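Local coordinates for BepC protein (Bartonella tribocorum, PDB 4WGJ) that probably transfers AMP from ATP to threonine and tyrosine hydroxyls of target proteins, through the Fic domain contained in this fragment, at residues K101-P106 / A191-M196; L64-L69 / H153-G158; T80-F85 / P111-E116. All blocks are in the same frame, centred on the assembly; numbering follows the deposited sequence.

Contact 1 (K101-P106 / A191-M196); sequences KGYEAP and ACIEAM. With ANP (phosphoaminophosphonic acid-adenylate ester), chain B.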
loop_
_atom_site.group_PDB
_atom_site.type_symbol
_atom_site.label_atom_id
_atom_site.label_comp_id
_atom_site.label_asym_id
_atom_site.label_seq_id
_atom_site.Cartn_x
_atom_site.Cartn_y
_atom_site.Cartn_z
ATOM N N LYS A 101 13.860 5.525 7.592
ATOM C CA LYS A 101 14.900 6.115 8.434
ATOM C C LYS A 101 15.527 5.054 9.330
ATOM O O LYS A 101 14.821 4.286 9.984
ATOM C CB LYS A 101 14.335 7.257 9.286
ATOM N N GLY A 102 16.854 5.006 9.341
ATOM C CA GLY A 102 17.569 4.074 10.188
ATOM C C GLY A 102 17.789 2.710 9.562
ATOM O O GLY A 102 18.322 1.811 10.216
ATOM N N TYR A 103 17.374 2.551 8.304
ATOM C CA TYR A 103 17.567 1.289 7.584
ATOM C C TYR A 103 18.300 1.489 6.269
ATOM O O TYR A 103 18.248 2.564 5.679
ATOM C CB TYR A 103 16.221 0.598 7.334
ATOM C CG TYR A 103 15.651 0.047 8.607
ATOM C CD1 TYR A 103 16.032 -1.205 9.073
ATOM C CD2 TYR A 103 14.763 0.791 9.373
ATOM C CE1 TYR A 103 15.530 -1.708 10.263
ATOM C CE2 TYR A 103 14.254 0.297 10.557
ATOM C CZ TYR A 103 14.639 -0.953 10.997
ATOM O OH TYR A 103 14.134 -1.447 12.175
ATOM N N GLU A 104 18.977 0.439 5.813
ATOM C CA GLU A 104 19.841 0.523 4.636
ATOM C C GLU A 104 19.107 0.316 3.315
ATOM O O GLU A 104 19.414 0.984 2.329
ATOM C CB GLU A 104 20.975 -0.499 4.741
ATOM C CG GLU A 104 22.016 -0.161 5.799
ATOM C CD GLU A 104 23.079 -1.239 5.947
ATOM O OE1 GLU A 104 22.926 -2.324 5.343
ATOM O OE2 GLU A 104 24.071 -0.999 6.670
ATOM N N ALA A 105 18.145 -0.606 3.291
ATOM C CA ALA A 105 17.493 -0.978 2.037
ATOM C C ALA A 105 16.362 -0.025 1.681
ATOM O O ALA A 105 15.438 0.170 2.476
ATOM C CB ALA A 105 16.974 -2.409 2.113
ATOM N N PRO A 106 16.427 0.574 0.480
ATOM C CA PRO A 106 15.367 1.481 0.035
ATOM C C PRO A 106 14.193 0.738 -0.574
ATOM O O PRO A 106 14.310 -0.426 -0.962
ATOM C CB PRO A 106 16.059 2.328 -1.035
ATOM C CG PRO A 106 17.071 1.391 -1.623
ATOM C CD PRO A 106 17.534 0.494 -0.494
ATOM N N ALA A 191 7.248 -8.031 10.308
ATOM C CA ALA A 191 7.195 -8.866 9.106
ATOM C C ALA A 191 7.755 -8.137 7.889
ATOM O O ALA A 191 8.511 -8.713 7.101
ATOM C CB ALA A 191 5.762 -9.324 8.831
ATOM N N CYS A 192 7.383 -6.869 7.739
ATOM C CA CYS A 192 7.834 -6.070 6.601
ATOM C C CYS A 192 9.343 -5.839 6.626
ATOM O O CYS A 192 10.025 -5.988 5.602
ATOM C CB CYS A 192 7.105 -4.732 6.583
ATOM S SG CYS A 192 5.366 -4.899 6.069
ATOM N N ILE A 193 9.857 -5.478 7.799
ATOM C CA ILE A 193 11.287 -5.216 7.948
ATOM C C ILE A 193 12.112 -6.487 7.730
ATOM O O ILE A 193 13.115 -6.473 7.008
ATOM C CB ILE A 193 11.590 -4.613 9.333
ATOM C CG1 ILE A 193 11.028 -3.191 9.418
ATOM C CG2 ILE A 193 13.103 -4.622 9.624
ATOM C CD1 ILE A 193 11.231 -2.534 10.786
ATOM N N GLU A 194 11.696 -7.598 8.330
ATOM C CA GLU A 194 12.439 -8.841 8.146
ATOM C C GLU A 194 12.522 -9.219 6.667
ATOM O O GLU A 194 13.572 -9.650 6.187
ATOM C CB GLU A 194 11.807 -9.987 8.951
ATOM C CG GLU A 194 12.058 -9.885 10.440
ATOM C CD GLU A 194 13.494 -10.245 10.817
ATOM O OE1 GLU A 194 14.140 -11.033 10.089
ATOM O OE2 GLU A 194 13.975 -9.740 11.844
ATOM N N ALA A 195 11.421 -9.052 5.950
ATOM C CA ALA A 195 11.391 -9.391 4.531
ATOM C C ALA A 195 12.272 -8.464 3.719
ATOM O O ALA A 195 13.120 -8.915 2.945
ATOM C CB ALA A 195 9.966 -9.340 4.000
ATOM N N MET A 196 12.072 -7.162 3.881
ATOM C CA MET A 196 12.685 -6.224 2.948
ATOM C C MET A 196 14.100 -5.829 3.347
ATOM O O MET A 196 14.968 -5.651 2.488
ATOM C CB MET A 196 11.823 -4.974 2.810
ATOM C CG MET A 196 12.332 -4.045 1.727
ATOM S SD MET A 196 11.240 -2.644 1.489
ATOM C CE MET A 196 12.435 -1.319 1.657
HETATM P PG ANP B . 0.369 2.110 7.979
HETATM O O1G ANP B . -1.185 2.066 8.239
HETATM O O2G ANP B . 1.050 2.114 9.319
HETATM O O3G ANP B . 0.774 0.827 7.168
HETATM P PB ANP B . 0.598 3.902 5.604
HETATM O O1B ANP B . -0.670 3.238 5.174
HETATM O O2B ANP B . 0.551 5.447 5.423
HETATM N N3B ANP B . 0.886 3.566 7.231
HETATM P PA ANP B . 3.212 4.043 4.582
HETATM O O1A ANP B . 3.616 4.775 5.813
HETATM O O2A ANP B . 3.383 4.794 3.268
HETATM O O3A ANP B . 1.761 3.395 4.676
HETATM O "O5'" ANP B . 4.051 2.696 4.526
HETATM C "C5'" ANP B . 4.053 1.833 5.689
HETATM C "C4'" ANP B . 4.534 0.449 5.331
HETATM O "O4'" ANP B . 5.986 0.421 5.329
HETATM C "C3'" ANP B . 4.081 -0.634 6.318
HETATM O "O3'" ANP B . 3.656 -1.825 5.662
HETATM C "C2'" ANP B . 5.335 -0.863 7.166
HETATM O "O2'" ANP B . 5.381 -2.157 7.756
HETATM C "C1'" ANP B . 6.422 -0.672 6.114
HETATM N N9 ANP B . 7.736 -0.380 6.684
HETATM C C8 ANP B . 8.007 0.399 7.780
HETATM N N7 ANP B . 9.281 0.466 8.086
HETATM C C5 ANP B . 9.893 -0.325 7.126
HETATM C C6 ANP B . 11.240 -0.673 6.896
HETATM N N6 ANP B . 12.254 -0.238 7.646
HETATM N N1 ANP B . 11.510 -1.489 5.852
HETATM C C2 ANP B . 10.497 -1.929 5.102
HETATM N N3 ANP B . 9.192 -1.671 5.222
HETATM C C4 ANP B . 8.955 -0.859 6.257
#
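Y103 and I193 meet at about a right angle beside the adenine of the bound ATP analogue ANP. The methyl CD1 of I193 comes obliquely to the phenol end of the ring, 3.4 Å from Y103 OH, while the other branch touches a ring carbon, with I193 CG2 3.8 Å from Y103 CE1. The branches part because CG1 lies anti to the carbonyl carbon (chi1 -69°) and CG2 anti to the backbone N. Thus CG1 lies over the purine face, 3.6 Å from ANP C6, and CD1 runs on to the tyrosine. Y103 turns one face to the exocyclic amine, ANP N6 standing 3.2 Å above the ring plane toward its rim. A broad aromatic and a branched aliphatic suit these places, since each offers the base a shape rather than a specific bond. They line the adenine end of the nucleotide cleft of the Fic fold, between the loop after strand 92-93 and helix 185-198. M196 borders the C2 end of the base, with M196 SD 3.8 Å from ANP C2. Its chain runs extended from the helix (chi1 -173°) and then bends at chi3 (127°), carrying the terminal methyl to the loop backbone, where M196 CE lies 3.3 Å from P106 O. Small A105 lets loop and helix approach, its CB 3.8 Å from M196 O, and its backbone N bonds Q197 OE1.

Contact 2 (L64-L69 / H153-G158); sequences LIHWSL and HPFRKG. With ANP (phosphoaminophosphonic acid-adenylate ester), chain B.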
loop_
_atom_site.group_PDB
_atom_site.type_symbol
_atom_site.label_atom_id
_atom_site.label_comp_id
_atom_site.label_asym_id
_atom_site.label_seq_id
_atom_site.Cartn_x
_atom_site.Cartn_y
_atom_site.Cartn_z
ATOM N N LEU A 64 -6.631 2.931 -7.776
ATOM C CA LEU A 64 -8.060 3.144 -7.472
ATOM C C LEU A 64 -8.309 2.944 -5.978
ATOM O O LEU A 64 -9.050 3.700 -5.331
ATOM C CB LEU A 64 -8.936 2.187 -8.281
ATOM C CG LEU A 64 -10.393 2.079 -7.800
ATOM C CD1 LEU A 64 -11.133 3.393 -8.005
ATOM C CD2 LEU A 64 -11.110 0.917 -8.504
ATOM N N ILE A 65 -7.684 1.912 -5.429
ATOM C CA ILE A 65 -7.757 1.679 -3.991
ATOM C C ILE A 65 -7.198 2.883 -3.238
ATOM O O ILE A 65 -7.832 3.394 -2.298
ATOM C CB ILE A 65 -7.001 0.411 -3.595
ATOM C CG1 ILE A 65 -7.812 -0.813 -4.030
ATOM C CG2 ILE A 65 -6.757 0.384 -2.079
ATOM C CD1 ILE A 65 -7.040 -2.127 -3.912
ATOM N N HIS A 66 -6.032 3.361 -3.671
ATOM C CA HIS A 66 -5.402 4.454 -2.946
ATOM C C HIS A 66 -6.282 5.711 -3.025
ATOM O O HIS A 66 -6.487 6.393 -2.010
ATOM C CB HIS A 66 -3.987 4.721 -3.487
ATOM C CG HIS A 66 -3.188 5.660 -2.637
ATOM N ND1 HIS A 66 -3.179 7.021 -2.844
ATOM C CD2 HIS A 66 -2.379 5.436 -1.571
ATOM C CE1 HIS A 66 -2.390 7.596 -1.952
ATOM N NE2 HIS A 66 -1.896 6.656 -1.164
ATOM N N TRP A 67 -6.831 5.998 -4.206
ATOM C CA TRP A 67 -7.715 7.153 -4.341
ATOM C C TRP A 67 -8.925 6.991 -3.426
ATOM O O TRP A 67 -9.319 7.918 -2.703
ATOM C CB TRP A 67 -8.187 7.347 -5.794
ATOM C CG TRP A 67 -9.032 8.591 -5.928
ATOM C CD1 TRP A 67 -8.588 9.861 -6.145
ATOM C CD2 TRP A 67 -10.454 8.678 -5.791
ATOM N NE1 TRP A 67 -9.649 10.740 -6.160
ATOM C CE2 TRP A 67 -10.807 10.036 -5.942
ATOM C CE3 TRP A 67 -11.466 7.739 -5.570
ATOM C CZ2 TRP A 67 -12.122 10.477 -5.890
ATOM C CZ3 TRP A 67 -12.774 8.177 -5.512
ATOM C CH2 TRP A 67 -13.092 9.534 -5.662
ATOM N N SER A 68 -9.520 5.808 -3.460
ATOM C CA SER A 68 -10.722 5.560 -2.666
ATOM C C SER A 68 -10.485 5.757 -1.166
ATOM O O SER A 68 -11.329 6.317 -0.453
ATOM C CB SER A 68 -11.233 4.139 -2.939
ATOM O OG SER A 68 -11.583 3.985 -4.307
ATOM N N LEU A 69 -9.341 5.293 -0.679
ATOM C CA LEU A 69 -9.025 5.415 0.735
ATOM C C LEU A 69 -8.578 6.820 1.122
ATOM O O LEU A 69 -8.858 7.264 2.232
ATOM C CB LEU A 69 -7.936 4.407 1.127
ATOM C CG LEU A 69 -8.365 2.947 0.973
ATOM C CD1 LEU A 69 -7.254 2.023 1.490
ATOM C CD2 LEU A 69 -9.667 2.673 1.725
ATOM N N HIS A 153 6.144 0.144 -2.990
ATOM C CA HIS A 153 5.855 1.323 -2.157
ATOM C C HIS A 153 5.508 2.505 -3.052
ATOM O O HIS A 153 6.179 3.534 -3.009
ATOM C CB HIS A 153 7.084 1.635 -1.279
ATOM C CG HIS A 153 6.833 2.587 -0.142
ATOM N ND1 HIS A 153 6.332 2.179 1.078
ATOM C CD2 HIS A 153 7.084 3.915 -0.018
ATOM C CE1 HIS A 153 6.271 3.214 1.896
ATOM N NE2 HIS A 153 6.713 4.283 1.255
ATOM N N PRO A 154 4.477 2.347 -3.901
ATOM C CA PRO A 154 4.327 3.279 -5.025
ATOM C C PRO A 154 3.878 4.689 -4.662
ATOM O O PRO A 154 3.954 5.558 -5.532
ATOM C CB PRO A 154 3.237 2.619 -5.893
ATOM C CG PRO A 154 3.181 1.187 -5.441
ATOM C CD PRO A 154 3.494 1.253 -3.965
ATOM N N PHE A 155 3.401 4.915 -3.439
ATOM C CA PHE A 155 2.843 6.229 -3.082
ATOM C C PHE A 155 3.696 6.975 -2.060
ATOM O O PHE A 155 4.493 6.375 -1.339
ATOM C CB PHE A 155 1.408 6.069 -2.546
ATOM C CG PHE A 155 0.523 5.267 -3.468
ATOM C CD1 PHE A 155 -0.065 5.865 -4.573
ATOM C CD2 PHE A 155 0.330 3.901 -3.257
ATOM C CE1 PHE A 155 -0.847 5.127 -5.449
ATOM C CE2 PHE A 155 -0.449 3.152 -4.137
ATOM C CZ PHE A 155 -1.034 3.774 -5.231
ATOM N N ARG A 156 3.509 8.287 -1.981
ATOM C CA ARG A 156 4.247 9.083 -0.999
ATOM C C ARG A 156 3.871 8.662 0.431
ATOM O O ARG A 156 4.693 8.696 1.344
ATOM C CB ARG A 156 3.986 10.576 -1.220
ATOM C CG ARG A 156 4.616 11.500 -0.169
ATOM C CD ARG A 156 6.144 11.323 -0.088
ATOM N NE ARG A 156 6.729 12.189 0.943
ATOM C CZ ARG A 156 6.700 11.930 2.251
ATOM N NH1 ARG A 156 6.108 10.823 2.710
ATOM N NH2 ARG A 156 7.258 12.783 3.105
ATOM N N LYS A 157 2.624 8.240 0.607
ATOM C CA LYS A 157 2.107 7.844 1.914
ATOM C C LYS A 157 0.859 7.004 1.664
ATOM O O LYS A 157 0.256 7.100 0.588
ATOM C CB LYS A 157 1.776 9.078 2.780
ATOM C CG LYS A 157 1.614 8.796 4.292
ATOM C CD LYS A 157 2.931 8.282 4.880
ATOM C CE LYS A 157 2.911 8.239 6.403
ATOM N NZ LYS A 157 1.865 7.317 6.922
ATOM N N GLY A 158 0.484 6.174 2.635
ATOM C CA GLY A 158 -0.710 5.356 2.494
ATOM C C GLY A 158 -0.469 4.010 1.822
ATOM O O GLY A 158 -1.413 3.321 1.424
HETATM P PG ANP B . 0.369 2.110 7.979
HETATM O O1G ANP B . -1.185 2.066 8.239
HETATM O O2G ANP B . 1.050 2.114 9.319
HETATM O O3G ANP B . 0.774 0.827 7.168
HETATM P PB ANP B . 0.598 3.902 5.604
HETATM O O1B ANP B . -0.670 3.238 5.174
HETATM O O2B ANP B . 0.551 5.447 5.423
HETATM N N3B ANP B . 0.886 3.566 7.231
HETATM P PA ANP B . 3.212 4.043 4.582
HETATM O O1A ANP B . 3.616 4.775 5.813
HETATM O O2A ANP B . 3.383 4.794 3.268
HETATM O O3A ANP B . 1.761 3.395 4.676
HETATM O "O5'" ANP B . 4.051 2.696 4.526
HETATM C "C5'" ANP B . 4.053 1.833 5.689
HETATM C "C4'" ANP B . 4.534 0.449 5.331
HETATM O "O4'" ANP B . 5.986 0.421 5.329
HETATM C "C3'" ANP B . 4.081 -0.634 6.318
HETATM O "O3'" ANP B . 3.656 -1.825 5.662
HETATM C "C2'" ANP B . 5.335 -0.863 7.166
HETATM O "O2'" ANP B . 5.381 -2.157 7.756
HETATM C "C1'" ANP B . 6.422 -0.672 6.114
HETATM N N9 ANP B . 7.736 -0.380 6.684
HETATM C C8 ANP B . 8.007 0.399 7.780
HETATM N N7 ANP B . 9.281 0.466 8.086
HETATM C C5 ANP B . 9.893 -0.325 7.126
HETATM C C6 ANP B . 11.240 -0.673 6.896
HETATM N N6 ANP B . 12.254 -0.238 7.646
HETATM N N1 ANP B . 11.510 -1.489 5.852
HETATM C C2 ANP B . 10.497 -1.929 5.102
HETATM N N3 ANP B . 9.192 -1.671 5.222
HETATM C C4 ANP B . 8.955 -0.859 6.257
#
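H66 lays its imidazole flat on the phenyl ring of F155 in an offset stack, centroids 3.8 Å apart and planes only 7° from parallel. The histidine CG stands anti to the backbone N (chi1 -170°), which swings the ring off helix 59-70 toward the loop 153-158. Starting at the root, H66 CB sits over the phenyl face in a CH-pi contact, 3.8 Å from the centroid of the F155 ring. Next, CG lies above the middle of that ring. ND1, still over the phenyl, accepts the backbone N-H of G78, and CD2 comes down within 3.5 Å of F155 CG. CE1, between the two nitrogens, is 3.9 Å from F155 CD1. At the tip, NE2 donates to K157 O over 2.8 Å, nearly straight at 162° and in the carbonyl plane. Histidine suits this buried site because one flat group stacks while both its nitrogens are bonded, and those two bonds fix its rotation. The far face of F155 is met by P154 CB.

The carbonyl held by H66 immediately precedes a phosphate-binding amide. G158 N reaches ANP O2B at 2.9 Å, and K157 NZ, brought round by two bends in its chain, bonds the same oxygen at 2.7 Å. Glycine fits G158, where a CB would press against the preceding carbonyl and run into H66 NE2. G158 is also the N-cap of helix 159-174, whose start would be expected to attract phosphate. The loop from H153 to G158, continued by N159, G160 and R161, is the Fic signature, HPFRKGNGR here, with lysine where the canonical motif has an acidic residue.

Contact 3 (T80-F85 / P111-E116); sequences TRDTSF and PQIKKE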
loop_
_atom_site.group_PDB
_atom_site.type_symbol
_atom_site.label_atom_id
_atom_site.label_comp_id
_atom_site.label_asym_id
_atom_site.label_seq_id
_atom_site.Cartn_x
_atom_site.Cartn_y
_atom_site.Cartn_z
ATOM N N THR A 80 1.051 7.992 -8.072
ATOM C CA THR A 80 2.269 7.391 -7.530
ATOM C C THR A 80 3.410 8.409 -7.447
ATOM O O THR A 80 3.416 9.415 -8.166
ATOM C CB THR A 80 2.697 6.184 -8.377
ATOM O OG1 THR A 80 2.799 6.587 -9.742
ATOM C CG2 THR A 80 1.648 5.073 -8.284
ATOM N N ARG A 81 4.382 8.140 -6.574
ATOM C CA ARG A 81 5.396 9.131 -6.230
ATOM C C ARG A 81 6.484 9.282 -7.281
ATOM O O ARG A 81 7.346 10.147 -7.142
ATOM C CB ARG A 81 6.040 8.799 -4.885
ATOM C CG ARG A 81 6.744 7.456 -4.860
ATOM C CD ARG A 81 7.261 7.102 -3.449
ATOM N NE ARG A 81 7.666 5.704 -3.427
ATOM C CZ ARG A 81 8.856 5.242 -3.817
ATOM N NH1 ARG A 81 9.826 6.076 -4.204
ATOM N NH2 ARG A 81 9.082 3.934 -3.801
ATOM N N ASP A 82 6.442 8.452 -8.319
ATOM C CA ASP A 82 7.375 8.579 -9.448
ATOM C C ASP A 82 6.878 9.566 -10.489
ATOM O O ASP A 82 7.582 9.859 -11.456
ATOM C CB ASP A 82 7.620 7.219 -10.117
ATOM C CG ASP A 82 6.320 6.525 -10.567
ATOM O OD1 ASP A 82 5.221 7.012 -10.225
ATOM O OD2 ASP A 82 6.406 5.475 -11.249
ATOM N N THR A 83 5.663 10.075 -10.317
ATOM C CA THR A 83 5.072 11.020 -11.260
ATOM C C THR A 83 4.969 12.397 -10.615
ATOM O O THR A 83 4.586 12.492 -9.434
ATOM C CB THR A 83 3.682 10.540 -11.704
ATOM O OG1 THR A 83 2.775 10.637 -10.602
ATOM C CG2 THR A 83 3.751 9.089 -12.166
ATOM N N SER A 84 5.296 13.456 -11.345
ATOM C CA SER A 84 5.215 14.784 -10.747
ATOM C C SER A 84 3.769 15.133 -10.466
ATOM O O SER A 84 2.879 14.861 -11.276
ATOM C CB SER A 84 5.854 15.840 -11.650
ATOM O OG SER A 84 7.256 15.663 -11.654
ATOM N N PHE A 85 3.536 15.712 -9.296
ATOM C CA PHE A 85 2.197 16.133 -8.937
ATOM C C PHE A 85 2.177 17.604 -8.584
ATOM O O PHE A 85 2.938 18.036 -7.732
ATOM C CB PHE A 85 1.654 15.335 -7.748
ATOM C CG PHE A 85 0.267 15.750 -7.364
ATOM C CD1 PHE A 85 -0.824 15.246 -8.050
ATOM C CD2 PHE A 85 0.052 16.681 -6.356
ATOM C CE1 PHE A 85 -2.101 15.644 -7.739
ATOM C CE2 PHE A 85 -1.235 17.086 -6.039
ATOM C CZ PHE A 85 -2.314 16.565 -6.728
ATOM N N PRO A 111 12.291 4.563 -11.761
ATOM C CA PRO A 111 11.792 3.636 -12.788
ATOM C C PRO A 111 11.501 2.232 -12.245
ATOM O O PRO A 111 10.720 1.485 -12.838
ATOM C CB PRO A 111 12.939 3.587 -13.813
ATOM C CG PRO A 111 13.766 4.775 -13.542
ATOM C CD PRO A 111 13.635 5.071 -12.082
ATOM N N GLN A 112 12.124 1.870 -11.130
ATOM C CA GLN A 112 11.870 0.557 -10.529
ATOM C C GLN A 112 10.420 0.391 -10.083
ATOM O O GLN A 112 9.911 -0.732 -10.014
ATOM C CB GLN A 112 12.781 0.325 -9.324
ATOM C CG GLN A 112 14.249 0.182 -9.666
ATOM C CD GLN A 112 15.114 -0.059 -8.441
ATOM O OE1 GLN A 112 14.716 0.231 -7.311
ATOM N NE2 GLN A 112 16.316 -0.588 -8.662
ATOM N N ILE A 113 9.760 1.492 -9.742
ATOM C CA ILE A 113 8.394 1.375 -9.219
ATOM C C ILE A 113 7.480 0.792 -10.298
ATOM O O ILE A 113 6.796 -0.209 -10.073
ATOM C CB ILE A 113 7.838 2.740 -8.726
ATOM C CG1 ILE A 113 8.693 3.262 -7.563
ATOM C CG2 ILE A 113 6.356 2.602 -8.321
ATOM C CD1 ILE A 113 8.490 4.743 -7.257
ATOM N N LYS A 114 7.481 1.402 -11.475
ATOM C CA LYS A 114 6.664 0.894 -12.572
ATOM C C LYS A 114 7.070 -0.522 -12.991
ATOM O O LYS A 114 6.213 -1.351 -13.320
ATOM C CB LYS A 114 6.752 1.842 -13.771
ATOM C CG LYS A 114 5.921 1.432 -14.977
ATOM C CD LYS A 114 6.060 2.450 -16.104
ATOM C CE LYS A 114 5.196 2.077 -17.302
ATOM N NZ LYS A 114 5.609 2.785 -18.548
ATOM N N LYS A 115 8.380 -0.784 -13.010
ATOM C CA LYS A 115 8.887 -2.086 -13.448
ATOM C C LYS A 115 8.398 -3.177 -12.515
ATOM O O LYS A 115 7.952 -4.242 -12.959
ATOM C CB LYS A 115 10.416 -2.087 -13.508
ATOM N N GLU A 116 8.456 -2.893 -11.222
ATOM C CA GLU A 116 8.055 -3.867 -10.215
ATOM C C GLU A 116 6.556 -4.103 -10.236
ATOM O O GLU A 116 6.097 -5.239 -10.073
ATOM C CB GLU A 116 8.519 -3.414 -8.824
ATOM C CG GLU A 116 10.046 -3.523 -8.676
ATOM C CD GLU A 116 10.555 -3.172 -7.286
ATOM O OE1 GLU A 116 9.784 -3.246 -6.300
ATOM O OE2 GLU A 116 11.752 -2.817 -7.178
HETATM O O HOH W 1 8.357 4.189 -12.010
#
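D82 and I113 meet where a tight turn faces helix 111-126, and the turn is clasped by a short hydrogen bond of 2.5 Å from T80 OG1 to D82 OD1, on that oxygen's syn lone pair. The aspartate can take it because CG sits between the backbone N and the carbonyl carbon (chi1 55°), folding the carboxylate back over the turn. T83 N closes the type I turn by bonding T80 O at 3.2 Å, and R81 and D82 are thereby presented to I113. Threonine suits position 80 as a short hydroxyl donor, and aspartate suits position 82 as a carboxylate one residue past R81.

With OD1 tied down, OD2 faces helix 111-126. It receives a hydrogen bond from a water 2.5 Å from D82 OD2, and the same water accepts a hydrogen bond from K114 N at 3.0 Å. That amide lies in the first turns of the helix, and the carboxylate beyond the water probably interacts favourably with the helix's positive end.

The turn belongs to the segment that leads from helix 59-70 into the small hairpin 85-86/92-93 of the Fic domain, and I113 packs helix 111-126 against it. Extended at chi2 (164°), I113 sets its methyl CD1 squarely over one face of the R81 guanidinium, 3.5 Å from R81 CZ. The aspartate's aliphatic part flanks the same methyl, D82 CB being 3.9 Å from I113 CD1. A guanidinium suits this buried spot because its flat face, which forms no hydrogen bonds, can take a methyl while the N-H groups in its plane bond backbone carbonyls: NE to H153 O, NH1 to M95 O and NH2 to A108 O.

How the contacts relate
Along the chain the first segments come in the order 64-69, 80-85 and 101-106, followed by 111-116, 153-158 and 191-196, so contact 1 interlocks with both others while contact 3 falls wholly within the span of contact 2. Contacts 2 and 3 have centres about 12 Å apart and touch, the backbone N of R81 bonding P154 O beside the arginine's side-chain link to the signature loop. Contact 1 lies about 20 Å, centre to centre, from each. The nucleotide spans contacts 1 and 2, its adenine at the first and its phosphates at the second. Helix 185-198 lines the adenine side, helix 59-70 backs the phosphate-binding loop, and helix 111-126 packs on the turn touching that loop.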